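Local coordinates for protein Ika8 (Synthetic construct, PDB 6G6O) that is a computationally designed, symmetrical eight-bladed beta-propeller of WD40-type repeats, with no known natural function, at residues F23-V28 with K64-V69; I37-I42 with K78-G83; I147-A152 with V157-I162; G195-W200 with T219-K224. All blocks are in the same frame, centred on the assembly; numbering follows the deposited sequence.

Contact 1. Residues F23-V28 with K64-V69; sequences FSKNIV and KDNIVV
Ser24 and Lys25 meet Asp65 and Asn66 where two tight hairpin bends lie next to each other. Each bend is a type II' beta turn, running from Ser24 to Ile27 in one segment and from Lys64 to Ile67 in the other. Both turns are closed by a reciprocal pair of backbone bonds, Ser24 with Ile27 and Lys64 with Ile67. The chains come nearest at Ser24 CA and Lys64 CA, 6.9 Å apart, too far for strand pairing, and a water bridges part of the interval. It lies 2.7 Å from Ser24 OG and accepts the amide hydrogen of Asp65 N at 2.8 Å, so a turn amide of the second hairpin is tied indirectly to the hydroxyl of the first. In each of two successive WD40 blades, the turn joins the two innermost strands, and the contact is one between neighbouring blades at the protein surface. A second link is made by Lys25, which stretches across with its CG beside the backbone N and its chain bent at chi3 (-49°). The bend brings Lys25 CE to 4.2 Å from Asp65 O and carries the ammonium group on toward Asn66. There Lys25 NZ makes a weak hydrogen bond of 3.5 Å to Asn66 OD1, the two side chains crossing at about a right angle. A neutral amide oxygen at this length probably holds the lysine only loosely. Lys64 turns away from the first hairpin and serves the following blade instead, through a hydrogen bond to Lys105 O and a cation-pi contact with Phe103.

Contact 2. Residues I37-I42 with K78-G83; sequences IKVWDI and KVWYIG
Trp80 reaches from its strand to the side chains of Ile37 and Val39 in the preceding blade. From CB the side chain sets out with CG lodged between the backbone N and the carbonyl carbon (chi1 41°), whereas Trp40 has its CG beside the backbone N, at -51°. This less common choice points the six-membered ring across the interface. On the way, NE1 makes a weak hydrogen bond to Ser70 OG, and the ring system stacks with His51 of strand 47-51. Farther out, Trp80 CZ2 meets Ile37 CG2 at 3.7 Å, with Ile37 CD1 a little more distant at 4.1 Å. At the far end, Trp80 CH2 lies 4.0 Å from Val39 CG2, a methyl that sits at the ring edge near its plane. Ile82 CD1 touches both methyls of Val39, 3.6 Å from Val39 CG1 and 3.8 Å from Val39 CG2. A serine in place of Trp80 would probably open a gap beside Ile37 and Val39 and leave His51 without its stacking partner. All four residues are buried and every contact across the segments is apolar. The arrangement is an inter-blade core of a beta-propeller, where the third strands of two successive WD40 blades, 37-41 and 77-81, are joined through side chains instead of backbone bonds.

Contact 3. Residues I147-A152 with V157-I162; sequences IVVSGA and VKVWYI
Trp160 and Tyr161 each meet the facing strand, but differently. At the edge of the Trp160 ring, near its plane, lie Val148 O and Ser150 OG, the latter 3.6 Å from Trp160 NE1; Ser150 OG has its hydrogen bond with His134 NE2. The ring also meets His131, their planes inclined at about 35°. Tyr161 CD1 is approached obliquely by Ile147 CG1 at 3.6 Å, and Ile147 CG2 reaches Val159 CG1 at 3.8 Å. Cutting Ile147 back to an alanine is likely to open a gap between Val159, Tyr161 and Phe183. The backbones pair as an antiparallel hairpin, their axes 4.7 Å apart. Val148 and Trp160 exchange nearly straight bonds, Trp160 N to Val148 O measuring 2.8 Å, and Ser150 and Lys158 form a second such pair. On the sheet face that carries Trp160, Val148 CG2 packs on Ile162 CG1 at 3.7 Å. The two strands are the middle pair of a four-stranded WD40 blade, between strand 138-144 and strand 167-170, and their Ile147, Val149 and Val157 side chains press on Phe183, Leu181 and Ile178 of strand 178-184 in the next blade.

Contact 4. Residues G195-W200 with T219-K224; sequences GTIKVW and TALQFK
Ile197 faces Leu221 and Phe223 across two strands of successive blades that do not pair, its CA lying 10.1 Å from Leu221 CA and 10.9 Å from Phe223 CA. One methyl group of Ile197 makes the contact, meeting side chains that come from the second strand. With CG1 beside the backbone N and a second torsion of -88°, Ile197 sends CD1 toward that strand. At the edge of the Phe223 ring and in its plane, Ile197 CD1 lies 3.6 Å from both Phe223 CE1 and Phe223 CZ. Ile197 CD1 also lies 3.9 Å from Leu221 CD1, so a single carbon is shared by both partners. Ile197 and Phe223 approach from opposite directions. Val228 of the neighbouring strand 227-232 touches all three side chains, while Ala180 and Ala182 of strand 178-184 pack against Phe223. The contact thus links the third strand of one WD40 blade to the first, innermost strand of the next. The carbonyl O of Leu221 is hydrogen-bonded to a glycerol that probably came from the crystallisation liquor. With only methyl and ring carbons meeting, and under 100 Å² buried, the attraction is dispersive and hydrophobic, and it sets no bonding direction between the blades.

Contacts 1 and 2 belong to one blade-to-blade interface, their centres 7 Å apart: contact 1 joins the hairpin bends and contact 2, farther from the chain's centre, the third strands of the same two blades. They connect within a blade, Val28 O lying 2.7 Å from Trp40 N. Contact 3 is the internal pairing of a single blade, and contact 4 is another interface, on the opposite side of the ring from contact 2, with centres 31 Å apart. Contacts 3 and 4 are closer, about 5 Å between nearest atoms, but do not touch. No active site is known; the bound glycerol, about 6 Å from the Leu221 side chain, lies by contact 4.

Contact 1. Residues F23-V28 with K64-V69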
loop_
_atom_site.group_PDB
_atom_site.type_symbol
_atom_site.label_atom_id
_atom_site.label_comp_id
_atom_site.label_asym_id
_atom_site.label_seq_id
_atom_site.Cartn_x
_atom_site.Cartn_y
_atom_site.Cartn_z
ATOM N N PHE A 23 2.646 5.723 8.533
ATOM C CA PHE A 23 2.892 5.643 9.969
ATOM C C PHE A 23 4.344 5.262 10.212
ATOM O O PHE A 23 4.779 4.181 9.806
ATOM C CB PHE A 23 1.949 4.627 10.622
ATOM C CG PHE A 23 2.149 4.469 12.101
ATOM C CD1 PHE A 23 2.504 5.552 12.889
ATOM C CD2 PHE A 23 1.970 3.237 12.706
ATOM C CE1 PHE A 23 2.689 5.406 14.246
ATOM C CE2 PHE A 23 2.149 3.087 14.066
ATOM C CZ PHE A 23 2.507 4.173 14.837
ATOM N N SER A 24 5.083 6.142 10.884
ATOM C CA SER A 24 6.480 5.901 11.218
ATOM C C SER A 24 6.777 6.498 12.586
ATOM O O SER A 24 6.385 7.634 12.866
ATOM C CB SER A 24 7.415 6.500 10.160
ATOM O OG SER A 24 8.775 6.278 10.488
ATOM N N LYS A 25 7.476 5.728 13.425
ATOM C CA LYS A 25 7.839 6.118 14.793
ATOM C C LYS A 25 6.551 6.385 15.563
ATOM O O LYS A 25 5.763 5.443 15.754
ATOM C CB LYS A 25 8.833 7.281 14.748
ATOM C CG LYS A 25 9.910 7.162 13.682
ATOM C CD LYS A 25 10.663 8.473 13.532
ATOM C CE LYS A 25 9.702 9.646 13.396
ATOM N NZ LYS A 25 10.358 10.947 13.705
ATOM N N ASN A 26 6.299 7.606 16.029
ATOM C CA ASN A 26 5.052 7.961 16.697
ATOM C C ASN A 26 4.341 9.083 15.950
ATOM O O ASN A 26 3.621 9.885 16.548
ATOM C CB ASN A 26 5.307 8.357 18.151
ATOM C CG ASN A 26 5.528 7.155 19.050
ATOM O OD1 ASN A 26 6.594 7.000 19.646
ATOM N ND2 ASN A 26 4.519 6.298 19.153
ATOM N N ILE A 27 4.546 9.150 14.638
ATOM C CA ILE A 27 3.967 10.183 13.791
ATOM C C ILE A 27 3.092 9.512 12.745
ATOM O O ILE A 27 3.481 8.500 12.151
ATOM C CB ILE A 27 5.060 11.045 13.124
ATOM C CG1 ILE A 27 5.787 11.887 14.175
ATOM C CG2 ILE A 27 4.463 11.932 12.043
ATOM C CD1 ILE A 27 6.727 12.920 13.591
ATOM N N VAL A 28 1.903 10.069 12.530
ATOM C CA VAL A 28 0.975 9.596 11.514
ATOM C C VAL A 28 0.797 10.702 10.485
ATOM O O VAL A 28 0.570 11.863 10.847
ATOM C CB VAL A 28 -0.379 9.188 12.126
ATOM C CG1 VAL A 28 -1.454 9.108 11.051
ATOM C CG2 VAL A 28 -0.254 7.856 12.842
ATOM N N LYS A 64 9.316 7.842 5.381
ATOM C CA LYS A 64 10.530 7.125 5.742
ATOM C C LYS A 64 11.491 8.093 6.409
ATOM O O LYS A 64 11.713 9.196 5.900
ATOM C CB LYS A 64 11.180 6.488 4.508
ATOM C CG LYS A 64 12.461 5.727 4.792
ATOM C CD LYS A 64 12.853 4.865 3.602
ATOM C CE LYS A 64 13.078 5.710 2.358
ATOM N NZ LYS A 64 14.331 6.509 2.445
ATOM N N ASP A 65 12.057 7.676 7.544
ATOM C CA ASP A 65 12.946 8.516 8.340
ATOM C C ASP A 65 12.253 9.822 8.714
ATOM O O ASP A 65 11.346 9.828 9.552
ATOM C CB ASP A 65 14.255 8.783 7.591
ATOM C CG ASP A 65 15.082 7.523 7.397
ATOM O OD1 ASP A 65 14.975 6.603 8.235
ATOM O OD2 ASP A 65 15.836 7.451 6.404
ATOM N N ASN A 66 12.665 10.931 8.099
ATOM C CA ASN A 66 12.039 12.227 8.337
ATOM C C ASN A 66 11.547 12.869 7.046
ATOM O O ASN A 66 11.333 14.085 7.001
ATOM C CB ASN A 66 13.003 13.165 9.064
ATOM C CG ASN A 66 13.195 12.783 10.515
ATOM O OD1 ASN A 66 12.229 12.531 11.234
ATOM N ND2 ASN A 66 14.447 12.736 10.954
ATOM N N ILE A 67 11.357 12.073 5.998
ATOM C CA ILE A 67 10.964 12.563 4.685
ATOM C C ILE A 67 9.695 11.841 4.265
ATOM O O ILE A 67 9.634 10.606 4.308
ATOM C CB ILE A 67 12.084 12.356 3.649
ATOM C CG1 ILE A 67 13.289 13.235 3.992
ATOM C CG2 ILE A 67 11.577 12.641 2.246
ATOM C CD1 ILE A 67 14.541 12.887 3.221
ATOM N N VAL A 68 8.687 12.607 3.867
ATOM C CA VAL A 68 7.429 12.062 3.379
ATOM C C VAL A 68 7.248 12.485 1.929
ATOM O O VAL A 68 7.428 13.661 1.590
ATOM C CB VAL A 68 6.240 12.505 4.251
ATOM C CG1 VAL A 68 6.311 13.983 4.516
ATOM C CG2 VAL A 68 4.923 12.152 3.576
ATOM N N VAL A 69 6.923 11.519 1.075
ATOM C CA VAL A 69 6.625 11.756 -0.330
ATOM C C VAL A 69 5.130 11.561 -0.526
ATOM O O VAL A 69 4.569 10.549 -0.088
ATOM C CB VAL A 69 7.432 10.818 -1.242
ATOM C CG1 VAL A 69 7.235 11.195 -2.698
ATOM C CG2 VAL A 69 8.902 10.868 -0.867
HETATM O O HOH W 1 11.314 5.868 9.517
#

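Contact 2. Residues I37-I42 with K78-G83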
loop_
_atom_site.group_PDB
_atom_site.type_symbol
_atom_site.label_atom_id
_atom_site.label_comp_id
_atom_site.label_asym_id
_atom_site.label_seq_id
_atom_site.Cartn_x
_atom_site.Cartn_y
_atom_site.Cartn_z
ATOM N N ILE A 37 -3.343 17.259 3.761
ATOM C CA ILE A 37 -2.441 16.337 4.439
ATOM C C ILE A 37 -2.253 16.837 5.864
ATOM O O ILE A 37 -2.002 18.028 6.080
ATOM C CB ILE A 37 -1.086 16.224 3.714
ATOM C CG1 ILE A 37 -1.291 15.774 2.267
ATOM C CG2 ILE A 37 -0.164 15.260 4.446
ATOM C CD1 ILE A 37 -0.008 15.415 1.555
ATOM N N LYS A 38 -2.385 15.933 6.833
ATOM C CA LYS A 38 -2.262 16.277 8.241
ATOM C C LYS A 38 -1.237 15.371 8.906
ATOM O O LYS A 38 -1.168 14.174 8.610
ATOM C CB LYS A 38 -3.611 16.163 8.960
ATOM C CG LYS A 38 -4.600 17.256 8.588
ATOM C CD LYS A 38 -5.981 16.968 9.155
ATOM C CE LYS A 38 -6.961 18.086 8.830
ATOM N NZ LYS A 38 -6.618 19.349 9.540
ATOM N N VAL A 39 -0.442 15.949 9.802
ATOM C CA VAL A 39 0.604 15.236 10.527
ATOM C C VAL A 39 0.187 15.150 11.989
ATOM O O VAL A 39 -0.040 16.178 12.637
ATOM C CB VAL A 39 1.966 15.931 10.380
ATOM C CG1 VAL A 39 3.040 15.157 11.123
ATOM C CG2 VAL A 39 2.324 16.085 8.908
ATOM N N TRP A 40 0.095 13.929 12.509
ATOM C CA TRP A 40 -0.418 13.682 13.847
ATOM C C TRP A 40 0.694 13.237 14.786
ATOM O O TRP A 40 1.701 12.663 14.361
ATOM C CB TRP A 40 -1.519 12.617 13.826
ATOM C CG TRP A 40 -2.594 12.873 12.822
ATOM C CD1 TRP A 40 -2.741 12.270 11.608
ATOM C CD2 TRP A 40 -3.682 13.797 12.946
ATOM N NE1 TRP A 40 -3.851 12.763 10.967
ATOM C CE2 TRP A 40 -4.445 13.703 11.767
ATOM C CE3 TRP A 40 -4.083 14.695 13.940
ATOM C CZ2 TRP A 40 -5.586 14.472 11.554
ATOM C CZ3 TRP A 40 -5.215 15.459 13.725
ATOM C CH2 TRP A 40 -5.952 15.343 12.542
ATOM N N ASP A 41 0.496 13.509 16.074
ATOM C CA ASP A 41 1.374 13.044 17.143
ATOM C C ASP A 41 0.658 11.909 17.862
ATOM O O ASP A 41 -0.346 12.137 18.544
ATOM C CB ASP A 41 1.715 14.181 18.105
ATOM C CG ASP A 41 2.799 13.809 19.099
ATOM O OD1 ASP A 41 3.219 12.633 19.130
ATOM O OD2 ASP A 41 3.227 14.699 19.863
ATOM N N ILE A 42 1.171 10.687 17.711
ATOM C CA ILE A 42 0.521 9.536 18.329
ATOM C C ILE A 42 0.627 9.604 19.849
ATOM O O ILE A 42 -0.291 9.180 20.561
ATOM C CB ILE A 42 1.116 8.231 17.766
ATOM C CG1 ILE A 42 0.490 7.922 16.403
ATOM C CG2 ILE A 42 0.942 7.068 18.742
ATOM C CD1 ILE A 42 0.084 6.477 16.213
ATOM N N LYS A 78 5.287 15.432 -4.289
ATOM C CA LYS A 78 5.974 16.385 -3.432
ATOM C C LYS A 78 6.796 15.650 -2.385
ATOM O O LYS A 78 6.387 14.599 -1.881
ATOM C CB LYS A 78 4.979 17.338 -2.759
ATOM C CG LYS A 78 4.191 18.178 -3.753
ATOM C CD LYS A 78 3.154 19.063 -3.075
ATOM C CE LYS A 78 3.802 20.195 -2.296
ATOM N NZ LYS A 78 2.797 21.203 -1.854
ATOM N N VAL A 79 7.962 16.210 -2.075
ATOM C CA VAL A 79 8.884 15.677 -1.079
ATOM C C VAL A 79 9.125 16.776 -0.055
ATOM O O VAL A 79 9.585 17.868 -0.412
ATOM C CB VAL A 79 10.207 15.221 -1.717
ATOM C CG1 VAL A 79 11.169 14.722 -0.656
ATOM C CG2 VAL A 79 9.950 14.150 -2.768
ATOM N N TRP A 80 8.811 16.502 1.209
ATOM C CA TRP A 80 8.874 17.557 2.208
ATOM C C TRP A 80 9.310 17.002 3.557
ATOM O O TRP A 80 9.243 15.798 3.817
ATOM C CB TRP A 80 7.532 18.294 2.338
ATOM C CG TRP A 80 6.310 17.425 2.295
ATOM C CD1 TRP A 80 5.747 16.851 1.193
ATOM C CD2 TRP A 80 5.477 17.066 3.404
ATOM N NE1 TRP A 80 4.626 16.142 1.548
ATOM C CE2 TRP A 80 4.437 16.258 2.900
ATOM C CE3 TRP A 80 5.514 17.340 4.775
ATOM C CZ2 TRP A 80 3.444 15.722 3.719
ATOM C CZ3 TRP A 80 4.528 16.809 5.586
ATOM C CH2 TRP A 80 3.507 16.010 5.056
ATOM N N TYR A 81 9.763 17.917 4.413
ATOM C CA TYR A 81 10.254 17.583 5.742
ATOM C C TYR A 81 9.082 17.391 6.700
ATOM O O TYR A 81 8.185 18.235 6.771
ATOM C CB TYR A 81 11.178 18.695 6.241
ATOM C CG TYR A 81 11.932 18.385 7.514
ATOM C CD1 TYR A 81 12.584 17.173 7.684
ATOM C CD2 TYR A 81 12.008 19.321 8.539
ATOM C CE1 TYR A 81 13.278 16.895 8.845
ATOM C CE2 TYR A 81 12.700 19.051 9.701
ATOM C CZ TYR A 81 13.331 17.839 9.849
ATOM O OH TYR A 81 14.023 17.569 11.005
ATOM N N ILE A 82 9.095 16.282 7.440
ATOM C CA ILE A 82 7.978 15.984 8.333
ATOM C C ILE A 82 7.892 17.001 9.465
ATOM O O ILE A 82 6.794 17.315 9.943
ATOM C CB ILE A 82 8.094 14.543 8.869
ATOM C CG1 ILE A 82 6.827 14.151 9.631
ATOM C CG2 ILE A 82 9.325 14.383 9.748
ATOM C CD1 ILE A 82 5.591 14.142 8.772
ATOM N N GLY A 83 9.029 17.548 9.899
ATOM C CA GLY A 83 9.019 18.455 11.033
ATOM C C GLY A 83 8.466 19.827 10.709
ATOM O O GLY A 83 7.830 20.457 11.559
#

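Contact 3. Residues I147-A152 with V157-I162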
loop_
_atom_site.group_PDB
_atom_site.type_symbol
_atom_site.label_atom_id
_atom_site.label_comp_id
_atom_site.label_asym_id
_atom_site.label_seq_id
_atom_site.Cartn_x
_atom_site.Cartn_y
_atom_site.Cartn_z
ATOM N N ILE A 147 15.947 -2.131 -7.894
ATOM C CA ILE A 147 15.086 -2.947 -8.740
ATOM C C ILE A 147 13.647 -2.520 -8.504
ATOM O O ILE A 147 13.178 -2.507 -7.359
ATOM C CB ILE A 147 15.263 -4.450 -8.457
ATOM C CG1 ILE A 147 16.704 -4.886 -8.734
ATOM C CG2 ILE A 147 14.285 -5.270 -9.287
ATOM C CD1 ILE A 147 16.966 -6.349 -8.446
ATOM N N VAL A 148 12.952 -2.168 -9.581
ATOM C CA VAL A 148 11.553 -1.761 -9.531
ATOM C C VAL A 148 10.709 -2.868 -10.144
ATOM O O VAL A 148 10.975 -3.312 -11.267
ATOM C CB VAL A 148 11.324 -0.431 -10.268
ATOM C CG1 VAL A 148 9.856 -0.038 -10.209
ATOM C CG2 VAL A 148 12.199 0.660 -9.679
ATOM N N VAL A 149 9.697 -3.316 -9.406
ATOM C CA VAL A 149 8.729 -4.291 -9.891
ATOM C C VAL A 149 7.361 -3.626 -9.867
ATOM O O VAL A 149 6.881 -3.223 -8.800
ATOM C CB VAL A 149 8.735 -5.577 -9.053
ATOM C CG1 VAL A 149 7.832 -6.620 -9.684
ATOM C CG2 VAL A 149 10.151 -6.110 -8.922
ATOM N N SER A 150 6.738 -3.510 -11.037
ATOM C CA SER A 150 5.503 -2.759 -11.197
ATOM C C SER A 150 4.397 -3.652 -11.738
ATOM O O SER A 150 4.644 -4.569 -12.525
ATOM C CB SER A 150 5.705 -1.567 -12.137
ATOM O OG SER A 150 6.094 -2.000 -13.429
ATOM N N GLY A 151 3.169 -3.369 -11.302
ATOM C CA GLY A 151 2.003 -4.044 -11.821
ATOM C C GLY A 151 1.001 -3.031 -12.340
ATOM O O GLY A 151 1.024 -1.857 -11.973
ATOM N N ALA A 152 0.114 -3.506 -13.211
ATOM C CA ALA A 152 -0.822 -2.623 -13.891
ATOM C C ALA A 152 -2.213 -3.237 -13.891
ATOM O O ALA A 152 -2.402 -4.414 -13.572
ATOM C CB ALA A 152 -0.369 -2.324 -15.325
ATOM N N VAL A 157 3.117 -7.380 -15.431
ATOM C CA VAL A 157 4.092 -7.177 -14.367
ATOM C C VAL A 157 5.469 -7.077 -15.009
ATOM O O VAL A 157 5.860 -7.956 -15.784
ATOM C CB VAL A 157 4.063 -8.316 -13.330
ATOM C CG1 VAL A 157 5.057 -8.044 -12.217
ATOM C CG2 VAL A 157 2.659 -8.490 -12.763
ATOM N N LYS A 158 6.198 -6.010 -14.690
ATOM C CA LYS A 158 7.499 -5.753 -15.289
ATOM C C LYS A 158 8.545 -5.555 -14.199
ATOM O O LYS A 158 8.233 -5.196 -13.062
ATOM C CB LYS A 158 7.460 -4.527 -16.214
ATOM C CG LYS A 158 6.394 -4.602 -17.299
ATOM C CD LYS A 158 6.624 -3.558 -18.379
ATOM C CE LYS A 158 5.418 -3.434 -19.298
ATOM N NZ LYS A 158 4.982 -4.745 -19.850
ATOM N N VAL A 159 9.802 -5.799 -14.566
ATOM C CA VAL A 159 10.939 -5.650 -13.667
ATOM C C VAL A 159 11.979 -4.780 -14.358
ATOM O O VAL A 159 12.507 -5.159 -15.410
ATOM C CB VAL A 159 11.550 -7.007 -13.276
ATOM C CG1 VAL A 159 12.733 -6.801 -12.343
ATOM C CG2 VAL A 159 10.504 -7.901 -12.628
ATOM N N TRP A 160 12.273 -3.622 -13.771
ATOM C CA TRP A 160 13.275 -2.702 -14.290
ATOM C C TRP A 160 14.429 -2.584 -13.307
ATOM O O TRP A 160 14.246 -2.703 -12.092
ATOM C CB TRP A 160 12.695 -1.302 -14.542
ATOM C CG TRP A 160 11.324 -1.278 -15.144
ATOM C CD1 TRP A 160 10.141 -1.507 -14.502
ATOM C CD2 TRP A 160 10.991 -0.982 -16.506
ATOM N NE1 TRP A 160 9.094 -1.385 -15.384
ATOM C CE2 TRP A 160 9.589 -1.062 -16.620
ATOM C CE3 TRP A 160 11.744 -0.663 -17.642
ATOM C CZ2 TRP A 160 8.923 -0.835 -17.824
ATOM C CZ3 TRP A 160 11.081 -0.436 -18.836
ATOM C CH2 TRP A 160 9.686 -0.525 -18.917
ATOM N N TYR A 161 15.621 -2.338 -13.840
ATOM C CA TYR A 161 16.787 -2.012 -13.031
ATOM C C TYR A 161 17.079 -0.526 -13.186
ATOM O O TYR A 161 17.286 -0.045 -14.305
ATOM C CB TYR A 161 18.005 -2.846 -13.429
ATOM C CG TYR A 161 19.090 -2.826 -12.378
ATOM C CD1 TYR A 161 19.022 -3.658 -11.268
ATOM C CD2 TYR A 161 20.174 -1.962 -12.484
ATOM C CE1 TYR A 161 20.006 -3.639 -10.299
ATOM C CE2 TYR A 161 21.163 -1.936 -11.518
ATOM C CZ TYR A 161 21.073 -2.776 -10.428
ATOM O OH TYR A 161 22.054 -2.756 -9.461
ATOM N N ILE A 162 17.087 0.193 -12.061
ATOM C CA ILE A 162 17.282 1.636 -12.095
ATOM C C ILE A 162 18.673 1.962 -12.623
ATOM O O ILE A 162 19.664 1.305 -12.278
ATOM C CB ILE A 162 17.054 2.232 -10.696
ATOM C CG1 ILE A 162 15.603 2.008 -10.264
ATOM C CG2 ILE A 162 17.409 3.716 -10.669
ATOM C CD1 ILE A 162 15.115 2.986 -9.223
#

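Contact 4. Residues G195-W200 with T219-K224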
loop_
_atom_site.group_PDB
_atom_site.type_symbol
_atom_site.label_atom_id
_atom_site.label_comp_id
_atom_site.label_asym_id
_atom_site.label_seq_id
_atom_site.Cartn_x
_atom_site.Cartn_y
_atom_site.Cartn_z
ATOM N N GLY A 195 -7.979 -13.534 -7.776
ATOM C CA GLY A 195 -7.569 -14.515 -6.800
ATOM C C GLY A 195 -6.315 -15.285 -7.151
ATOM O O GLY A 195 -5.786 -15.997 -6.289
ATOM N N THR A 196 -5.820 -15.166 -8.379
ATOM C CA THR A 196 -4.633 -15.909 -8.779
ATOM C C THR A 196 -3.385 -15.319 -8.134
ATOM O O THR A 196 -3.269 -14.104 -7.958
ATOM C CB THR A 196 -4.483 -15.906 -10.301
ATOM O OG1 THR A 196 -4.384 -14.557 -10.773
ATOM C CG2 THR A 196 -5.677 -16.583 -10.957
ATOM N N ILE A 197 -2.448 -16.194 -7.779
ATOM C CA ILE A 197 -1.162 -15.800 -7.219
ATOM C C ILE A 197 -0.075 -16.515 -8.004
ATOM O O ILE A 197 -0.096 -17.746 -8.122
ATOM C CB ILE A 197 -1.064 -16.131 -5.717
ATOM C CG1 ILE A 197 -1.875 -15.123 -4.894
ATOM C CG2 ILE A 197 0.392 -16.159 -5.265
ATOM C CD1 ILE A 197 -1.105 -13.884 -4.496
ATOM N N LYS A 198 0.870 -15.750 -8.543
ATOM C CA LYS A 198 1.899 -16.283 -9.424
ATOM C C LYS A 198 3.276 -15.960 -8.865
ATOM O O LYS A 198 3.562 -14.807 -8.528
ATOM C CB LYS A 198 1.742 -15.721 -10.838
ATOM C CG LYS A 198 0.464 -16.180 -11.523
ATOM C CD LYS A 198 0.483 -15.884 -13.010
ATOM C CE LYS A 198 -0.776 -16.392 -13.686
ATOM N NZ LYS A 198 -0.704 -16.242 -15.163
ATOM N N VAL A 199 4.122 -16.983 -8.772
ATOM C CA VAL A 199 5.475 -16.863 -8.244
ATOM C C VAL A 199 6.444 -16.995 -9.410
ATOM O O VAL A 199 6.459 -18.021 -10.103
ATOM C CB VAL A 199 5.755 -17.922 -7.167
ATOM C CG1 VAL A 199 7.236 -17.962 -6.832
ATOM C CG2 VAL A 199 4.928 -17.633 -5.928
ATOM N N TRP A 200 7.253 -15.962 -9.626
ATOM C CA TRP A 200 8.132 -15.882 -10.780
ATOM C C TRP A 200 9.588 -16.012 -10.365
ATOM O O TRP A 200 9.942 -15.881 -9.191
ATOM C CB TRP A 200 7.940 -14.560 -11.527
ATOM C CG TRP A 200 6.521 -14.232 -11.804
ATOM C CD1 TRP A 200 5.681 -13.498 -11.022
ATOM C CD2 TRP A 200 5.763 -14.624 -12.952
ATOM N NE1 TRP A 200 4.445 -13.409 -11.611
ATOM C CE2 TRP A 200 4.469 -14.091 -12.798
ATOM C CE3 TRP A 200 6.053 -15.374 -14.096
ATOM C CZ2 TRP A 200 3.468 -14.284 -13.744
ATOM C CZ3 TRP A 200 5.057 -15.564 -15.033
ATOM C CH2 TRP A 200 3.780 -15.022 -14.852
ATOM N N THR A 219 -9.873 -8.068 -3.055
ATOM C CA THR A 219 -9.785 -6.617 -2.969
ATOM C C THR A 219 -8.491 -6.121 -2.349
ATOM O O THR A 219 -8.027 -5.038 -2.708
ATOM C CB THR A 219 -10.960 -6.058 -2.156
ATOM O OG1 THR A 219 -10.928 -6.604 -0.831
ATOM C CG2 THR A 219 -12.279 -6.425 -2.810
ATOM N N ALA A 220 -7.905 -6.884 -1.432
ATOM C CA ALA A 220 -6.678 -6.489 -0.760
ATOM C C ALA A 220 -5.771 -7.701 -0.616
ATOM O O ALA A 220 -6.238 -8.827 -0.424
ATOM C CB ALA A 220 -6.966 -5.873 0.615
ATOM N N LEU A 221 -4.469 -7.459 -0.718
ATOM C CA LEU A 221 -3.464 -8.500 -0.576
ATOM C C LEU A 221 -2.341 -8.004 0.321
ATOM O O LEU A 221 -2.126 -6.800 0.478
ATOM C CB LEU A 221 -2.884 -8.926 -1.932
ATOM C CG LEU A 221 -3.671 -9.922 -2.778
ATOM C CD1 LEU A 221 -2.820 -10.377 -3.942
ATOM C CD2 LEU A 221 -4.105 -11.107 -1.946
ATOM N N GLN A 222 -1.618 -8.957 0.903
ATOM C CA GLN A 222 -0.466 -8.643 1.736
ATOM C C GLN A 222 0.505 -9.812 1.686
ATOM O O GLN A 222 0.095 -10.968 1.818
ATOM C CB GLN A 222 -0.889 -8.355 3.180
ATOM C CG GLN A 222 0.108 -7.516 3.957
ATOM C CD GLN A 222 -0.089 -6.031 3.745
ATOM O OE1 GLN A 222 -1.081 -5.602 3.155
ATOM N NE2 GLN A 222 0.857 -5.236 4.228
ATOM N N PHE A 223 1.786 -9.506 1.489
ATOM C CA PHE A 223 2.840 -10.511 1.421
ATOM C C PHE A 223 3.842 -10.254 2.535
ATOM O O PHE A 223 4.418 -9.163 2.617
ATOM C CB PHE A 223 3.544 -10.488 0.062
ATOM C CG PHE A 223 2.626 -10.712 -1.104
ATOM C CD1 PHE A 223 2.222 -11.990 -1.447
ATOM C CD2 PHE A 223 2.179 -9.646 -1.864
ATOM C CE1 PHE A 223 1.382 -12.199 -2.521
ATOM C CE2 PHE A 223 1.339 -9.851 -2.938
ATOM C CZ PHE A 223 0.940 -11.129 -3.267
ATOM N N LYS A 224 4.042 -11.252 3.390
ATOM C CA LYS A 224 5.091 -11.222 4.406
ATOM C C LYS A 224 5.737 -12.598 4.413
ATOM O O LYS A 224 5.101 -13.578 4.811
ATOM C CB LYS A 224 4.534 -10.865 5.784
ATOM C CG LYS A 224 5.568 -10.298 6.746
ATOM C CD LYS A 224 4.956 -10.022 8.111
ATOM C CE LYS A 224 5.172 -11.187 9.064
ATOM N NZ LYS A 224 6.558 -11.212 9.611
#